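PDB 6A4V: 49 protein from Murid herpesvirus 4, which probably interacts with host poly(ADP-ribose) polymerase 1 and appears to facilitate virus replication. Local coordinates for residues H162-C167 / V219-V224. Numbering follows the deposited sequence.
Sequences HEWCAC and VLVYWV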
loop_
_atom_site.group_PDB
_atom_site.type_symbol
_atom_site.label_atom_id
_atom_site.label_comp_id
_atom_site.label_asym_id
_atom_site.label_seq_id
_atom_site.Cartn_x
_atom_site.Cartn_y
_atom_site.Cartn_z
ATOM N N HIS B 162 -5.152 -1.796 28.258
ATOM C CA HIS B 162 -6.224 -0.822 28.225
ATOM C C HIS B 162 -6.636 -0.410 29.660
ATOM O O HIS B 162 -6.845 0.758 29.942
ATOM C CB HIS B 162 -7.387 -1.389 27.394
ATOM C CG HIS B 162 -8.080 -2.566 28.000
ATOM N ND1 HIS B 162 -7.494 -3.818 28.080
ATOM C CD2 HIS B 162 -9.308 -2.689 28.541
ATOM C CE1 HIS B 162 -8.341 -4.664 28.634
ATOM N NE2 HIS B 162 -9.453 -3.990 28.934
ATOM N N GLU B 163 -6.722 -1.372 30.585
ATOM C CA GLU B 163 -7.030 -1.063 31.978
ATOM C C GLU B 163 -6.051 0.001 32.487
ATOM O O GLU B 163 -6.480 1.036 32.998
ATOM C CB GLU B 163 -7.041 -2.334 32.831
ATOM C CG GLU B 163 -8.416 -2.993 32.893
ATOM C CD GLU B 163 -8.420 -4.433 33.368
ATOM O OE1 GLU B 163 -7.469 -4.813 34.085
ATOM O OE2 GLU B 163 -9.365 -5.177 33.007
ATOM N N TRP B 164 -4.748 -0.235 32.272
ATOM C CA TRP B 164 -3.668 0.681 32.682
ATOM C C TRP B 164 -3.795 2.054 32.023
ATOM O O TRP B 164 -3.542 3.055 32.678
ATOM C CB TRP B 164 -2.307 0.034 32.403
ATOM C CG TRP B 164 -1.081 0.778 32.834
ATOM C CD1 TRP B 164 -0.370 0.544 33.974
ATOM C CD2 TRP B 164 -0.258 1.659 32.042
ATOM N NE1 TRP B 164 0.763 1.315 34.008
ATOM C CE2 TRP B 164 0.838 2.043 32.849
ATOM C CE3 TRP B 164 -0.400 2.275 30.800
ATOM C CZ2 TRP B 164 1.823 2.932 32.418
ATOM C CZ3 TRP B 164 0.570 3.156 30.369
ATOM C CH2 TRP B 164 1.675 3.462 31.157
ATOM N N CYS B 165 -4.169 2.098 30.740
ATOM C CA CYS B 165 -4.351 3.380 30.043
ATOM C C CYS B 165 -5.496 4.177 30.686
ATOM O O CYS B 165 -5.436 5.411 30.773
ATOM C CB CYS B 165 -4.634 3.195 28.554
ATOM S SG CYS B 165 -4.381 4.709 27.585
ATOM N N ALA B 166 -6.550 3.469 31.102
ATOM C CA ALA B 166 -7.736 4.099 31.661
ATOM C C ALA B 166 -7.398 4.754 33.013
ATOM O O ALA B 166 -7.688 5.941 33.210
ATOM C CB ALA B 166 -8.853 3.085 31.779
ATOM N N CYS B 167 -6.784 3.998 33.934
ATOM C CA CYS B 167 -6.347 4.558 35.217
ATOM C C CYS B 167 -5.675 5.911 35.018
ATOM O O CYS B 167 -6.052 6.910 35.629
ATOM C CB CYS B 167 -5.326 3.686 35.925
ATOM S SG CYS B 167 -6.047 2.152 36.537
ATOM N N VAL B 219 -0.991 11.724 26.314
ATOM C CA VAL B 219 -0.452 11.281 25.053
ATOM C C VAL B 219 0.712 10.318 25.314
ATOM O O VAL B 219 0.899 9.346 24.591
ATOM C CB VAL B 219 0.006 12.495 24.219
ATOM C CG1 VAL B 219 1.064 12.151 23.183
ATOM C CG2 VAL B 219 -1.162 13.183 23.545
ATOM N N LEU B 220 1.554 10.639 26.291
ATOM C CA LEU B 220 2.656 9.734 26.629
ATOM C C LEU B 220 2.098 8.371 27.004
ATOM O O LEU B 220 2.654 7.325 26.675
ATOM C CB LEU B 220 3.440 10.252 27.820
ATOM C CG LEU B 220 4.572 9.317 28.232
ATOM C CD1 LEU B 220 5.417 8.925 27.024
ATOM C CD2 LEU B 220 5.441 9.969 29.293
ATOM N N VAL B 221 0.996 8.423 27.744
ATOM C CA VAL B 221 0.425 7.270 28.294
ATOM C C VAL B 221 -0.022 6.399 27.140
ATOM O O VAL B 221 0.169 5.186 27.156
ATOM C CB VAL B 221 -0.783 7.595 29.189
ATOM C CG1 VAL B 221 -1.752 6.429 29.229
ATOM C CG2 VAL B 221 -0.369 7.986 30.580
ATOM N N TYR B 222 -0.738 7.046 26.227
ATOM C CA TYR B 222 -1.416 6.373 25.120
ATOM C C TYR B 222 -0.343 5.691 24.263
ATOM O O TYR B 222 -0.466 4.547 23.941
ATOM C CB TYR B 222 -2.222 7.411 24.338
ATOM C CG TYR B 222 -2.793 6.978 23.014
ATOM C CD1 TYR B 222 -4.081 6.466 22.929
ATOM C CD2 TYR B 222 -2.084 7.141 21.835
ATOM C CE1 TYR B 222 -4.638 6.121 21.711
ATOM C CE2 TYR B 222 -2.642 6.822 20.605
ATOM C CZ TYR B 222 -3.917 6.281 20.545
ATOM O OH TYR B 222 -4.501 5.929 19.354
ATOM N N TRP B 223 0.737 6.412 23.971
ATOM C CA TRP B 223 1.782 5.835 23.164
ATOM C C TRP B 223 2.572 4.762 23.906
ATOM O O TRP B 223 3.091 3.850 23.274
ATOM C CB TRP B 223 2.699 6.895 22.575
ATOM C CG TRP B 223 1.995 7.606 21.467
ATOM C CD1 TRP B 223 1.518 8.881 21.483
ATOM C CD2 TRP B 223 1.646 7.069 20.189
ATOM N NE1 TRP B 223 0.911 9.179 20.300
ATOM C CE2 TRP B 223 0.990 8.092 19.476
ATOM C CE3 TRP B 223 1.915 5.867 19.532
ATOM C CZ2 TRP B 223 0.530 7.913 18.167
ATOM C CZ3 TRP B 223 1.492 5.701 18.236
ATOM C CH2 TRP B 223 0.764 6.692 17.584
ATOM N N VAL B 224 2.626 4.825 25.233
ATOM C CA VAL B 224 3.287 3.760 25.928
ATOM C C VAL B 224 2.401 2.519 25.777
ATOM O O VAL B 224 2.873 1.456 25.537
ATOM C CB VAL B 224 3.537 4.088 27.417
ATOM C CG1 VAL B 224 3.563 2.842 28.271
ATOM C CG2 VAL B 224 4.815 4.865 27.646
#
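Trp164 and Cys165 extend their side chains with chi1 of -176° and -163°, CG and SG lying opposite the backbone nitrogen, and these torsions carry the indole rim and the sulfur across to Val221 and Val224. The short helix 161-168 runs antiparallel to the long helix 213-235 (177° between the segment axes), and the axes come within 9.7 Å, with Cys165 and Val221 level with each other. This is antiparallel helix packing inside a largely helical protein of the BRRF1-like family. Cys165 suits this level because its side chain is small: SG rests 3.5 Å from Val221 CG1 and more loosely against the backbone at Tyr222 CA. Trp164 starts from the flank of its helix, and its long, flat side chain bridges the remaining distance with the six-membered ring leading. CH2 meets Val224 CG1 at 3.5 Å, the methyl approaching the ring obliquely while the two side chains cross at about a right angle. CZ3 touches the same methyl and also lies 3.8 Å from Val221 O, which sits at the ring edge in its plane. Valine fits both positions because its branch at CB sets a methyl close to the backbone: CG1 of Val221 meets SG, and CG1 of Val224 meets the indole. Thr139 of helix 131-146 touches both valines, while Tyr155 and Phe168 make edge-to-face contacts with Trp164. No hydrogen bond joins the two segments; Val221 O is instead bonded to Ser225 OG. The segments thus meet by buried apolar packing, whose cohesion should come from dispersion and the exclusion of water.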